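Local structure of putative rhamnosidase (Streptomyces avermitilis, 3W5M) at residues P133-S138 with G235-L240; S139-P144 with R157-T162; R489-P494 with P582-V587; S510-V515 with S586-V591. The protein hydrolyses terminal alpha-L-rhamnose from substrates such as citrus flavonoids and gum arabic, and binds L-rhamnose through a calcium-dependent carbohydrate-binding module. One frame throughout, in Å; residues are numbered along the deposited sequence.

Contact 1: P133-S138 with G235-L240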
loop_
_atom_site.group_PDB
_atom_site.type_symbol
_atom_site.label_atom_id
_atom_site.label_comp_id
_atom_site.label_asym_id
_atom_site.label_seq_id
_atom_site.Cartn_x
_atom_site.Cartn_y
_atom_site.Cartn_z
ATOM N N PRO A 133 10.904 -29.120 -2.988
ATOM C CA PRO A 133 10.962 -30.531 -3.372
ATOM C C PRO A 133 9.724 -30.817 -4.222
ATOM O O PRO A 133 8.636 -30.454 -3.814
ATOM C CB PRO A 133 10.847 -31.237 -2.021
ATOM C CG PRO A 133 11.554 -30.310 -1.075
ATOM C CD PRO A 133 11.277 -28.916 -1.569
ATOM N N SER A 134 9.896 -31.396 -5.410
ATOM C CA SER A 134 8.793 -31.521 -6.363
ATOM C C SER A 134 8.207 -32.942 -6.462
ATOM O O SER A 134 8.785 -33.912 -5.984
ATOM C CB SER A 134 9.250 -31.093 -7.752
ATOM O OG SER A 134 9.843 -32.175 -8.433
ATOM N N LEU A 135 7.073 -33.042 -7.128
ATOM C CA LEU A 135 6.358 -34.308 -7.250
ATOM C C LEU A 135 6.739 -35.081 -8.509
ATOM O O LEU A 135 6.214 -36.171 -8.764
ATOM C CB LEU A 135 4.856 -34.032 -7.223
ATOM C CG LEU A 135 4.362 -33.440 -5.900
ATOM C CD1 LEU A 135 2.910 -33.045 -6.100
ATOM C CD2 LEU A 135 4.511 -34.471 -4.768
ATOM N N GLU A 136 7.664 -34.521 -9.291
ATOM C CA GLU A 136 8.127 -35.116 -10.545
ATOM C C GLU A 136 8.775 -36.472 -10.291
ATOM O O GLU A 136 9.537 -36.648 -9.341
ATOM C CB GLU A 136 9.119 -34.179 -11.245
ATOM C CG GLU A 136 8.539 -32.793 -11.459
ATOM C CD GLU A 136 9.297 -31.942 -12.468
ATOM O OE1 GLU A 136 9.934 -32.493 -13.398
ATOM O OE2 GLU A 136 9.232 -30.701 -12.332
ATOM N N GLY A 137 8.445 -37.439 -11.127
ATOM C CA GLY A 137 8.906 -38.803 -10.900
ATOM C C GLY A 137 7.936 -39.627 -10.067
ATOM O O GLY A 137 8.088 -40.836 -9.997
ATOM N N SER A 138 6.935 -38.991 -9.449
ATOM C CA SER A 138 5.973 -39.708 -8.638
ATOM C C SER A 138 4.695 -40.005 -9.424
ATOM O O SER A 138 4.532 -39.571 -10.581
ATOM C CB SER A 138 5.637 -38.925 -7.367
ATOM O OG SER A 138 5.031 -39.811 -6.454
ATOM N N GLY A 235 -7.164 -39.538 -6.093
ATOM C CA GLY A 235 -5.795 -39.994 -6.138
ATOM C C GLY A 235 -4.968 -39.188 -5.151
ATOM O O GLY A 235 -5.341 -38.067 -4.784
ATOM N N TRP A 236 -3.814 -39.719 -4.766
ATOM C CA TRP A 236 -2.925 -38.936 -3.883
ATOM C C TRP A 236 -1.506 -39.222 -4.354
ATOM O O TRP A 236 -1.255 -40.235 -5.021
ATOM C CB TRP A 236 -3.164 -39.234 -2.375
ATOM C CG TRP A 236 -2.715 -40.586 -1.937
ATOM C CD1 TRP A 236 -3.426 -41.757 -2.003
ATOM C CD2 TRP A 236 -1.429 -40.932 -1.397
ATOM N NE1 TRP A 236 -2.659 -42.803 -1.536
ATOM C CE2 TRP A 236 -1.441 -42.326 -1.139
ATOM C CE3 TRP A 236 -0.287 -40.192 -1.076
ATOM C CZ2 TRP A 236 -0.342 -43.008 -0.592
ATOM C CZ3 TRP A 236 0.817 -40.875 -0.523
ATOM C CH2 TRP A 236 0.775 -42.265 -0.302
ATOM N N ILE A 237 -0.589 -38.299 -4.078
ATOM C CA ILE A 237 0.744 -38.411 -4.621
ATOM C C ILE A 237 1.735 -37.893 -3.567
ATOM O O ILE A 237 1.416 -36.938 -2.824
ATOM C CB ILE A 237 0.822 -37.552 -5.910
ATOM C CG1 ILE A 237 2.176 -37.740 -6.635
ATOM C CG2 ILE A 237 0.527 -36.068 -5.582
ATOM C CD1 ILE A 237 2.169 -37.213 -8.082
ATOM N N CYS A 238 2.923 -38.498 -3.483
ATOM C CA CYS A 238 3.927 -37.959 -2.567
ATOM C C CYS A 238 5.340 -38.236 -3.054
ATOM O O CYS A 238 5.551 -39.101 -3.929
ATOM C CB CYS A 238 3.729 -38.487 -1.127
ATOM S SG CYS A 238 4.252 -40.205 -0.888
ATOM N N VAL A 239 6.297 -37.468 -2.518
ATOM C CA VAL A 239 7.712 -37.840 -2.591
ATOM C C VAL A 239 8.312 -37.638 -1.204
ATOM O O VAL A 239 8.098 -36.605 -0.569
ATOM C CB VAL A 239 8.545 -37.016 -3.610
ATOM C CG1 VAL A 239 9.989 -37.528 -3.655
ATOM C CG2 VAL A 239 7.944 -37.084 -5.006
ATOM N N LEU A 240 9.046 -38.638 -0.760
ATOM C CA LEU A 240 9.832 -38.519 0.465
ATOM C C LEU A 240 11.279 -38.412 0.018
ATOM O O LEU A 240 11.810 -39.333 -0.605
ATOM C CB LEU A 240 9.599 -39.722 1.381
ATOM C CG LEU A 240 10.533 -39.896 2.604
ATOM C CD1 LEU A 240 10.254 -38.794 3.612
ATOM C CD2 LEU A 240 10.284 -41.267 3.210
#

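Contact 2: S139-P144 with R157-T162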
loop_
_atom_site.group_PDB
_atom_site.type_symbol
_atom_site.label_atom_id
_atom_site.label_comp_id
_atom_site.label_asym_id
_atom_site.label_seq_id
_atom_site.Cartn_x
_atom_site.Cartn_y
_atom_site.Cartn_z
ATOM N N SER A 139 3.809 -40.765 -8.799
ATOM C CA SER A 139 2.538 -41.136 -9.424
ATOM C C SER A 139 1.395 -40.847 -8.492
ATOM O O SER A 139 1.533 -40.997 -7.256
ATOM C CB SER A 139 2.554 -42.622 -9.720
ATOM O OG SER A 139 3.564 -42.889 -10.669
ATOM N N TRP A 140 0.257 -40.432 -9.062
ATOM C CA TRP A 140 -0.990 -40.362 -8.316
ATOM C C TRP A 140 -1.500 -41.777 -8.149
ATOM O O TRP A 140 -1.579 -42.513 -9.134
ATOM C CB TRP A 140 -2.061 -39.578 -9.069
ATOM C CG TRP A 140 -1.729 -38.131 -9.248
ATOM C CD1 TRP A 140 -1.032 -37.581 -10.264
ATOM C CD2 TRP A 140 -2.154 -37.052 -8.413
ATOM N NE1 TRP A 140 -0.941 -36.214 -10.097
ATOM C CE2 TRP A 140 -1.630 -35.862 -8.970
ATOM C CE3 TRP A 140 -2.925 -36.973 -7.241
ATOM C CZ2 TRP A 140 -1.868 -34.595 -8.409
ATOM C CZ3 TRP A 140 -3.135 -35.726 -6.670
ATOM C CH2 TRP A 140 -2.611 -34.546 -7.260
ATOM N N ILE A 141 -1.792 -42.175 -6.913
ATOM C CA ILE A 141 -2.257 -43.534 -6.662
ATOM C C ILE A 141 -3.603 -43.558 -5.956
ATOM O O ILE A 141 -4.019 -42.570 -5.322
ATOM C CB ILE A 141 -1.217 -44.404 -5.888
ATOM C CG1 ILE A 141 -0.907 -43.843 -4.501
ATOM C CG2 ILE A 141 0.045 -44.527 -6.687
ATOM C CD1 ILE A 141 -0.207 -44.862 -3.615
ATOM N N TRP A 142 -4.302 -44.692 -6.091
ATOM C CA TRP A 142 -5.544 -44.928 -5.373
ATOM C C TRP A 142 -5.684 -46.408 -5.138
ATOM O O TRP A 142 -4.818 -47.185 -5.525
ATOM C CB TRP A 142 -6.739 -44.374 -6.202
ATOM C CG TRP A 142 -7.966 -44.196 -5.431
ATOM C CD1 TRP A 142 -9.150 -44.884 -5.598
ATOM C CD2 TRP A 142 -8.200 -43.251 -4.376
ATOM N NE1 TRP A 142 -10.087 -44.423 -4.710
ATOM C CE2 TRP A 142 -9.542 -43.430 -3.943
ATOM C CE3 TRP A 142 -7.406 -42.280 -3.742
ATOM C CZ2 TRP A 142 -10.109 -42.682 -2.889
ATOM C CZ3 TRP A 142 -7.981 -41.522 -2.697
ATOM C CH2 TRP A 142 -9.322 -41.738 -2.290
ATOM N N PHE A 143 -6.773 -46.801 -4.492
ATOM C CA PHE A 143 -7.144 -48.207 -4.428
ATOM C C PHE A 143 -7.475 -48.727 -5.851
ATOM O O PHE A 143 -8.008 -47.955 -6.683
ATOM C CB PHE A 143 -8.322 -48.400 -3.466
ATOM C CG PHE A 143 -8.723 -49.844 -3.317
ATOM C CD1 PHE A 143 -8.051 -50.673 -2.421
ATOM C CD2 PHE A 143 -9.696 -50.403 -4.155
ATOM C CE1 PHE A 143 -8.392 -52.011 -2.308
ATOM C CE2 PHE A 143 -10.018 -51.754 -4.064
ATOM C CZ PHE A 143 -9.373 -52.557 -3.135
ATOM N N PRO A 144 -7.137 -50.003 -6.152
ATOM C CA PRO A 144 -7.411 -50.532 -7.494
ATOM C C PRO A 144 -8.896 -50.792 -7.691
ATOM O O PRO A 144 -9.353 -51.937 -7.584
ATOM C CB PRO A 144 -6.611 -51.847 -7.534
ATOM C CG PRO A 144 -6.480 -52.249 -6.087
ATOM C CD PRO A 144 -6.277 -50.928 -5.377
ATOM N N ARG A 157 -9.903 -44.468 1.446
ATOM C CA ARG A 157 -9.056 -45.639 1.177
ATOM C C ARG A 157 -7.795 -45.531 2.041
ATOM O O ARG A 157 -7.438 -44.437 2.476
ATOM C CB ARG A 157 -8.705 -45.760 -0.298
ATOM C CG ARG A 157 -9.953 -45.824 -1.189
ATOM C CD ARG A 157 -10.663 -47.147 -1.016
ATOM N NE ARG A 157 -11.849 -47.305 -1.868
ATOM C CZ ARG A 157 -13.105 -47.405 -1.422
ATOM N NH1 ARG A 157 -13.389 -47.335 -0.117
ATOM N NH2 ARG A 157 -14.112 -47.598 -2.306
ATOM N N TRP A 158 -7.177 -46.676 2.313
ATOM C CA TRP A 158 -6.041 -46.741 3.239
ATOM C C TRP A 158 -4.834 -47.324 2.507
ATOM O O TRP A 158 -4.993 -48.217 1.640
ATOM C CB TRP A 158 -6.437 -47.601 4.455
ATOM C CG TRP A 158 -7.535 -46.962 5.276
ATOM C CD1 TRP A 158 -7.378 -46.141 6.357
ATOM C CD2 TRP A 158 -8.959 -47.077 5.066
ATOM N NE1 TRP A 158 -8.604 -45.741 6.832
ATOM C CE2 TRP A 158 -9.589 -46.293 6.054
ATOM C CE3 TRP A 158 -9.756 -47.768 4.130
ATOM C CZ2 TRP A 158 -10.985 -46.178 6.149
ATOM C CZ3 TRP A 158 -11.134 -47.645 4.207
ATOM C CH2 TRP A 158 -11.739 -46.853 5.213
ATOM N N PHE A 159 -3.638 -46.847 2.860
ATOM C CA PHE A 159 -2.403 -47.181 2.149
ATOM C C PHE A 159 -1.266 -47.356 3.131
ATOM O O PHE A 159 -1.167 -46.573 4.097
ATOM C CB PHE A 159 -2.013 -46.045 1.205
ATOM C CG PHE A 159 -3.097 -45.713 0.206
ATOM C CD1 PHE A 159 -4.150 -44.895 0.595
ATOM C CD2 PHE A 159 -3.105 -46.274 -1.076
ATOM C CE1 PHE A 159 -5.192 -44.606 -0.287
ATOM C CE2 PHE A 159 -4.143 -45.969 -1.965
ATOM C CZ PHE A 159 -5.171 -45.151 -1.569
ATOM N N ARG A 160 -0.418 -48.338 2.838
ATOM C CA ARG A 160 0.789 -48.599 3.619
ATOM C C ARG A 160 1.982 -48.872 2.738
ATOM O O ARG A 160 1.849 -49.459 1.650
ATOM C CB ARG A 160 0.581 -49.836 4.509
ATOM C CG ARG A 160 -0.279 -49.608 5.744
ATOM C CD ARG A 160 -0.521 -50.899 6.547
ATOM N NE ARG A 160 0.709 -51.645 6.843
ATOM C CZ ARG A 160 1.446 -51.476 7.936
ATOM N NH1 ARG A 160 1.092 -50.595 8.855
ATOM N NH2 ARG A 160 2.540 -52.221 8.118
ATOM N N ARG A 161 3.157 -48.491 3.236
ATOM C CA ARG A 161 4.413 -48.898 2.616
ATOM C C ARG A 161 5.509 -48.925 3.658
ATOM O O ARG A 161 5.664 -48.018 4.457
ATOM C CB ARG A 161 4.830 -48.004 1.443
ATOM C CG ARG A 161 6.001 -48.581 0.654
ATOM C CD ARG A 161 6.358 -47.786 -0.587
ATOM N NE ARG A 161 7.647 -48.208 -1.127
ATOM C CZ ARG A 161 8.193 -47.705 -2.225
ATOM N NH1 ARG A 161 7.557 -46.764 -2.916
ATOM N NH2 ARG A 161 9.370 -48.160 -2.637
ATOM N N THR A 162 6.240 -50.023 3.656
ATOM C CA THR A 162 7.433 -50.124 4.494
ATOM C C THR A 162 8.643 -50.006 3.594
ATOM O O THR A 162 8.786 -50.792 2.657
ATOM C CB THR A 162 7.468 -51.444 5.286
ATOM O OG1 THR A 162 6.337 -51.480 6.160
ATOM C CG2 THR A 162 8.767 -51.535 6.112
#

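Contact 3: R489-P494 with P582-V587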
loop_
_atom_site.group_PDB
_atom_site.type_symbol
_atom_site.label_atom_id
_atom_site.label_comp_id
_atom_site.label_asym_id
_atom_site.label_seq_id
_atom_site.Cartn_x
_atom_site.Cartn_y
_atom_site.Cartn_z
ATOM N N ARG A 489 1.482 -2.111 24.945
ATOM C CA ARG A 489 0.962 -1.301 26.040
ATOM C C ARG A 489 0.501 -2.172 27.193
ATOM O O ARG A 489 0.402 -1.698 28.325
ATOM C CB ARG A 489 -0.197 -0.437 25.549
ATOM C CG ARG A 489 0.214 0.598 24.520
ATOM C CD ARG A 489 -0.976 1.423 24.047
ATOM N NE ARG A 489 -1.453 2.465 24.977
ATOM C CZ ARG A 489 -0.705 3.176 25.832
ATOM N NH1 ARG A 489 0.617 3.000 25.925
ATOM N NH2 ARG A 489 -1.292 4.078 26.604
ATOM N N LYS A 490 0.200 -3.435 26.896
ATOM C CA LYS A 490 -0.155 -4.439 27.905
ATOM C C LYS A 490 -0.078 -5.855 27.339
ATOM O O LYS A 490 -0.147 -6.069 26.118
ATOM C CB LYS A 490 -1.559 -4.204 28.475
ATOM C CG LYS A 490 -2.679 -4.468 27.492
ATOM C CD LYS A 490 -3.995 -4.654 28.222
ATOM C CE LYS A 490 -5.135 -4.543 27.234
ATOM N NZ LYS A 490 -6.458 -4.916 27.802
ATOM N N VAL A 491 0.047 -6.810 28.256
ATOM C CA VAL A 491 0.119 -8.233 27.964
ATOM C C VAL A 491 -1.021 -8.906 28.717
ATOM O O VAL A 491 -1.186 -8.696 29.925
ATOM C CB VAL A 491 1.471 -8.815 28.446
ATOM C CG1 VAL A 491 1.560 -10.310 28.169
ATOM C CG2 VAL A 491 2.624 -8.094 27.784
ATOM N N THR A 492 -1.835 -9.676 28.011
ATOM C CA THR A 492 -2.830 -10.511 28.661
ATOM C C THR A 492 -2.514 -11.975 28.354
ATOM O O THR A 492 -1.741 -12.273 27.445
ATOM C CB THR A 492 -4.282 -10.183 28.231
ATOM O OG1 THR A 492 -4.464 -10.463 26.839
ATOM C CG2 THR A 492 -4.620 -8.744 28.488
ATOM N N GLU A 493 -3.095 -12.880 29.131
ATOM C CA GLU A 493 -2.991 -14.310 28.874
ATOM C C GLU A 493 -4.392 -14.895 28.926
ATOM O O GLU A 493 -4.803 -15.411 29.980
ATOM C CB GLU A 493 -2.067 -14.980 29.911
ATOM C CG GLU A 493 -1.836 -16.466 29.643
ATOM C CD GLU A 493 -0.934 -17.166 30.678
ATOM O OE1 GLU A 493 -0.462 -16.521 31.651
ATOM O OE2 GLU A 493 -0.693 -18.385 30.504
ATOM N N PRO A 494 -5.160 -14.782 27.816
ATOM C CA PRO A 494 -6.555 -15.258 27.801
ATOM C C PRO A 494 -6.769 -16.773 27.757
ATOM O O PRO A 494 -7.893 -17.229 27.982
ATOM C CB PRO A 494 -7.151 -14.601 26.542
ATOM C CG PRO A 494 -5.982 -14.300 25.681
ATOM C CD PRO A 494 -4.821 -14.025 26.592
ATOM N N PRO A 582 6.019 -13.504 28.166
ATOM C CA PRO A 582 6.399 -12.241 27.530
ATOM C C PRO A 582 6.033 -11.032 28.388
ATOM O O PRO A 582 5.050 -11.060 29.117
ATOM C CB PRO A 582 5.587 -12.217 26.226
ATOM C CG PRO A 582 4.545 -13.272 26.356
ATOM C CD PRO A 582 5.028 -14.265 27.385
ATOM N N SER A 583 6.833 -9.987 28.300
ATOM C CA SER A 583 6.506 -8.724 28.926
ATOM C C SER A 583 6.253 -7.737 27.802
ATOM O O SER A 583 6.354 -8.100 26.609
ATOM C CB SER A 583 7.651 -8.265 29.826
ATOM O OG SER A 583 8.857 -8.194 29.098
ATOM N N THR A 584 5.914 -6.503 28.157
ATOM C CA THR A 584 5.630 -5.491 27.143
ATOM C C THR A 584 6.858 -5.225 26.268
ATOM O O THR A 584 6.715 -4.801 25.115
ATOM C CB THR A 584 5.105 -4.164 27.736
ATOM O OG1 THR A 584 6.114 -3.554 28.557
ATOM C CG2 THR A 584 3.825 -4.377 28.543
ATOM N N THR A 585 8.058 -5.470 26.793
ATOM C CA THR A 585 9.257 -5.208 26.012
ATOM C C THR A 585 9.506 -6.302 24.958
ATOM O O THR A 585 10.324 -6.105 24.070
ATOM C CB THR A 585 10.537 -5.027 26.868
ATOM O OG1 THR A 585 10.728 -6.187 27.672
ATOM C CG2 THR A 585 10.484 -3.764 27.736
ATOM N N SER A 586 8.799 -7.423 25.036
ATOM C CA SER A 586 9.054 -8.547 24.121
ATOM C C SER A 586 8.636 -8.272 22.668
ATOM O O SER A 586 9.142 -8.914 21.751
ATOM C CB SER A 586 8.319 -9.789 24.580
ATOM O OG SER A 586 8.719 -10.096 25.914
ATOM N N VAL A 587 7.667 -7.380 22.496
ATOM C CA VAL A 587 7.061 -7.112 21.177
ATOM C C VAL A 587 6.893 -5.596 20.987
ATOM O O VAL A 587 6.303 -4.903 21.824
ATOM C CB VAL A 587 5.706 -7.858 21.012
ATOM C CG1 VAL A 587 5.016 -7.497 19.699
ATOM C CG2 VAL A 587 5.890 -9.367 21.077
#

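Contact 4: S510-V515 with S586-V591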
loop_
_atom_site.group_PDB
_atom_site.type_symbol
_atom_site.label_atom_id
_atom_site.label_comp_id
_atom_site.label_asym_id
_atom_site.label_seq_id
_atom_site.Cartn_x
_atom_site.Cartn_y
_atom_site.Cartn_z
ATOM N N SER A 510 5.373 -4.642 10.946
ATOM C CA SER A 510 5.645 -5.944 11.558
ATOM C C SER A 510 6.343 -5.669 12.899
ATOM O O SER A 510 6.665 -4.535 13.198
ATOM C CB SER A 510 6.521 -6.830 10.631
ATOM O OG SER A 510 7.740 -6.190 10.299
ATOM N N VAL A 511 6.591 -6.696 13.696
ATOM C CA VAL A 511 7.083 -6.449 15.038
ATOM C C VAL A 511 8.591 -6.680 15.159
ATOM O O VAL A 511 9.213 -7.250 14.281
ATOM C CB VAL A 511 6.298 -7.276 16.085
ATOM C CG1 VAL A 511 4.815 -7.191 15.803
ATOM C CG2 VAL A 511 6.775 -8.719 16.137
ATOM N N ARG A 512 9.169 -6.185 16.231
ATOM C CA ARG A 512 10.451 -6.687 16.719
ATOM C C ARG A 512 10.128 -7.554 17.916
ATOM O O ARG A 512 9.425 -7.100 18.849
ATOM C CB ARG A 512 11.338 -5.525 17.158
ATOM C CG ARG A 512 12.607 -6.001 17.875
ATOM C CD ARG A 512 13.664 -4.913 17.981
ATOM N NE ARG A 512 13.195 -3.784 18.777
ATOM C CZ ARG A 512 12.826 -2.616 18.261
ATOM N NH1 ARG A 512 12.877 -2.411 16.949
ATOM N NH2 ARG A 512 12.403 -1.657 19.068
ATOM N N LEU A 513 10.640 -8.784 17.889
ATOM C CA LEU A 513 10.491 -9.746 18.975
ATOM C C LEU A 513 11.833 -9.827 19.683
ATOM O O LEU A 513 12.872 -9.986 19.005
ATOM C CB LEU A 513 10.137 -11.103 18.391
ATOM C CG LEU A 513 10.081 -12.314 19.311
ATOM C CD1 LEU A 513 8.938 -12.188 20.336
ATOM C CD2 LEU A 513 9.985 -13.597 18.502
ATOM N N ARG A 514 11.816 -9.669 21.020
ATOM C CA ARG A 514 12.986 -9.981 21.854
ATOM C C ARG A 514 12.649 -11.217 22.678
ATOM O O ARG A 514 11.578 -11.301 23.285
ATOM C CB ARG A 514 13.384 -8.845 22.806
ATOM C CG ARG A 514 13.574 -7.460 22.206
ATOM C CD ARG A 514 14.673 -7.383 21.148
ATOM N NE ARG A 514 15.997 -7.776 21.648
ATOM C CZ ARG A 514 16.843 -6.971 22.284
ATOM N NH1 ARG A 514 16.513 -5.707 22.525
ATOM N NH2 ARG A 514 18.023 -7.441 22.683
ATOM N N VAL A 515 13.537 -12.200 22.662
ATOM C CA VAL A 515 13.275 -13.467 23.340
ATOM C C VAL A 515 14.593 -14.145 23.730
ATOM O O VAL A 515 15.576 -14.098 22.993
ATOM C CB VAL A 515 12.393 -14.403 22.475
ATOM C CG1 VAL A 515 13.061 -14.709 21.124
ATOM C CG2 VAL A 515 12.034 -15.686 23.211
ATOM N N SER A 586 8.799 -7.423 25.036
ATOM C CA SER A 586 9.054 -8.547 24.121
ATOM C C SER A 586 8.636 -8.272 22.668
ATOM O O SER A 586 9.142 -8.914 21.751
ATOM C CB SER A 586 8.319 -9.789 24.580
ATOM O OG SER A 586 8.719 -10.096 25.914
ATOM N N VAL A 587 7.667 -7.380 22.496
ATOM C CA VAL A 587 7.061 -7.112 21.177
ATOM C C VAL A 587 6.893 -5.596 20.987
ATOM O O VAL A 587 6.303 -4.903 21.824
ATOM C CB VAL A 587 5.706 -7.858 21.012
ATOM C CG1 VAL A 587 5.016 -7.497 19.699
ATOM C CG2 VAL A 587 5.890 -9.367 21.077
ATOM N N THR A 588 7.408 -5.073 19.873
ATOM C CA THR A 588 7.279 -3.644 19.557
ATOM C C THR A 588 6.841 -3.580 18.105
ATOM O O THR A 588 7.468 -4.210 17.273
ATOM C CB THR A 588 8.622 -2.938 19.742
ATOM O OG1 THR A 588 9.086 -3.159 21.099
ATOM C CG2 THR A 588 8.504 -1.446 19.481
ATOM N N GLY A 589 5.778 -2.839 17.806
ATOM C CA GLY A 589 5.375 -2.696 16.406
ATOM C C GLY A 589 6.263 -1.723 15.663
ATOM O O GLY A 589 6.676 -0.685 16.214
ATOM N N ARG A 590 6.569 -2.035 14.391
ATOM C CA ARG A 590 7.355 -1.120 13.567
ATOM C C ARG A 590 6.427 -0.679 12.450
ATOM O O ARG A 590 6.079 -1.476 11.594
ATOM C CB ARG A 590 8.607 -1.800 13.021
ATOM C CG ARG A 590 9.523 -2.283 14.152
ATOM C CD ARG A 590 10.736 -3.047 13.619
ATOM N NE ARG A 590 10.306 -4.179 12.815
ATOM C CZ ARG A 590 10.929 -4.653 11.728
ATOM N NH1 ARG A 590 12.070 -4.117 11.274
ATOM N NH2 ARG A 590 10.394 -5.699 11.091
ATOM N N VAL A 591 5.983 0.565 12.528
ATOM C CA VAL A 591 4.986 1.128 11.595
ATOM C C VAL A 591 5.697 1.503 10.283
ATOM O O VAL A 591 6.617 2.326 10.305
ATOM C CB VAL A 591 4.360 2.385 12.213
ATOM C CG1 VAL A 591 3.371 3.064 11.256
ATOM C CG2 VAL A 591 3.655 2.024 13.527
HETATM O O HOH W 1 10.546 -5.808 21.185
HETATM O O HOH W 2 11.291 -10.690 25.909
#

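Contact 1: P133-S138 with G235-L240
Ser138 makes the polar part of this contact: its OG donates to Cys238 O over 2.7 Å, with a C=O...OG angle of 144° and OG tilted 31° out of the carbonyl plane. The torsion that sets OG opposite its own backbone N (chi1 -163°) turns the hydroxyl onto the strand. The same OG is hydrogen-bonded to Ser253 OG, which also serves Cys238 N, so two serine hydroxyls bridge the backbone polar groups of one strand residue.

A second set of bonds shapes the loop itself. Residues 135-138 form a type II beta turn, closed by Ser138 N to Leu135 O at 3.0 Å, with Gly137 taking the positive phi of its third position. This turn brings Leu135 and Ser138 to the strand together.

The van der Waals contacts use the branches of three side chains. Leu135 CD1 crosses the CG2 branch of Ile237 at 3.9 Å. On the other branch of the isoleucine, CG1 packs 3.7 Å from Ser138 CB. Val239 CG2 faces the open end of the turn, 3.4 Å from Ser134 O and 3.8 Å from Ser138 CB. With an alanine at Ser138, Cys238 O and Ser253 OG would probably be left without their shared hydroxyl partner.

Both segments belong to the CBM67 module. The chemistry implies a division of labour: one short directed bond sets the position of Ser138 against Cys238, while Leu135, Ile237 and Val239 add undirected hydrocarbon packing.

Contact 2: S139-P144 with R157-T162
Phe159 and Arg157 make the close part of this contact against Trp142 and Phe143. The edge of the Phe159 ring meets the peptide that links the latter two, CE2 standing 3.6 Å from Trp142 C, which lies in the ring plane. Beside it, Arg157 lays its aliphatic stem over one face of the Trp142 indole, with CG 3.3 Å above the plane and offset toward the rim. A bend in the arginine chain (chi2 -71°) then carries CD to 3.6 Å from Phe143 CB. Its guanidinium goes on to a salt bridge from NE to Glu145 OE2, an oxygen that also accepts a hydrogen bond from Trp142 NE1. A leucine in place of Arg157 would probably leave Glu145 without its positive mate and the indole N-H with a less firmly held acceptor.

Packing is looser at the two ends. Ile141 CD1 only grazes Phe159 CD2 at 4.1 Å, and the Phe143 ring leads away from the other segment into a partly exposed position.

Strands 139-142 and 156-165 belong to different sheets of the CBM67 module; the axes of their facing segments approach to 9.0 Å at 122°. Between them Phe159 also meets Trp236 of strand 235-244 edge to face, while Trp142 rests on Ala226 of strand 218-227.

Contact 3: R489-P494 with P582-V587
Val491 CG2 stands over one face of the flat peptide group joining Ser583 to Thr584, 3.6 Å from Ser583 C and 3.7 Å from Thr584 N. The line from the carbonyl carbon to this methyl runs nearly perpendicular to the peptide plane, so the approach is from directly above. The other valine branch, CG1, extended away from the valine's N (chi1 179°), reaches 3.7 Å from Pro582 O, so the two methyls rest against consecutive peptides of the loop.

From the loop side, Thr584 answers with CG2, which lies 4.0 Å from both Val491 CG2 and Lys490 CA. Everything across the contact is van der Waals packing, over a modest 183 Å² of surface. The loop keeps its shape through bonds of its own: Ser586 N to Ser583 O at 3.0 Å, and Ser583 N to Ser586 OG at 3.0 Å, which together close a short turn with helical backbone angles at 584-586.

This is a surface contact of the concanavalin-like domain. Strand 480-493 bonds here to strand 498-503, through Lys490 with Asp502 and Thr492 with Val500, and Pro582 also touches Phe499 of that neighbour. The loop it brushes runs directly into strand 587-594, the other neighbour of strand 480-493 in the same sheet.

Contact 4: S510-V515 with S586-V591
Arg512 and Thr588 form a hydrogen-bonded pair at the middle of two antiparallel strands in the large sheet of the concanavalin-like domain. Arg512 N donates to Thr588 O at 2.8 Å (N-H...O 162°), and Thr588 N returns a bond to Arg512 O at 3.0 Å. Toward one end Arg514 N reaches Ser586 O. At the other, Arg590 N bonds to Ser510 O at 2.8 Å, whereas the reverse bond, Ser510 N to Arg590 O, is weak. Gly589 faces Val511 at a CA-CA separation of only 4.3 Å, close for a non-hydrogen-bonded pair.

The side chains divide between the two faces. On one, Val511 CB meets Val587 CG1 at 3.8 Å, and Leu513 lies on the same face. On the other, the Arg512 guanidinium has Thr588 CB over one of its faces, the two side chains running alongside and pointing the same way. Arg590, bent at chi3 (-57°), swings NH2 back to Ser510 OG in a weak bond of 2.8 Å with an angle of 123°.

Further out, partners from neighbouring strands and loops set these groups. Arg512 is held by salt bridges to Glu485 and Glu562, which probably ease its nearness to the like-charged Arg590, and Arg590 NH2 also bonds to Pro563 O. Val573 packs on both Val511 and Val587. One water donates to Arg512 O at 2.9 Å and is hydrogen-bonded to Thr588 OG1 at 3.0 Å.

How the contacts relate
The four contacts fall into two distant pairs. Contacts 1 and 2 lie in the rhamnose-binding CBM67, with contact 2 nested in the chain loop closed by contact 1 and their centres 13 Å apart; Trp236 O and Ile141 N, 2.8 Å apart, probably hydrogen-bond between them. Contact 2 is nearer the calcium: the side chain of Trp142 is about 8 Å from the ion, that of Ile237 about 13 Å. Contacts 3 and 4, centres 11 Å apart, share Ser586 and Val587, where the loop of one becomes the strand of the other. They lie away from the calcium and rhamnose sites. Between the two pairs, centres stand about 39 to 48 Å apart, without touching.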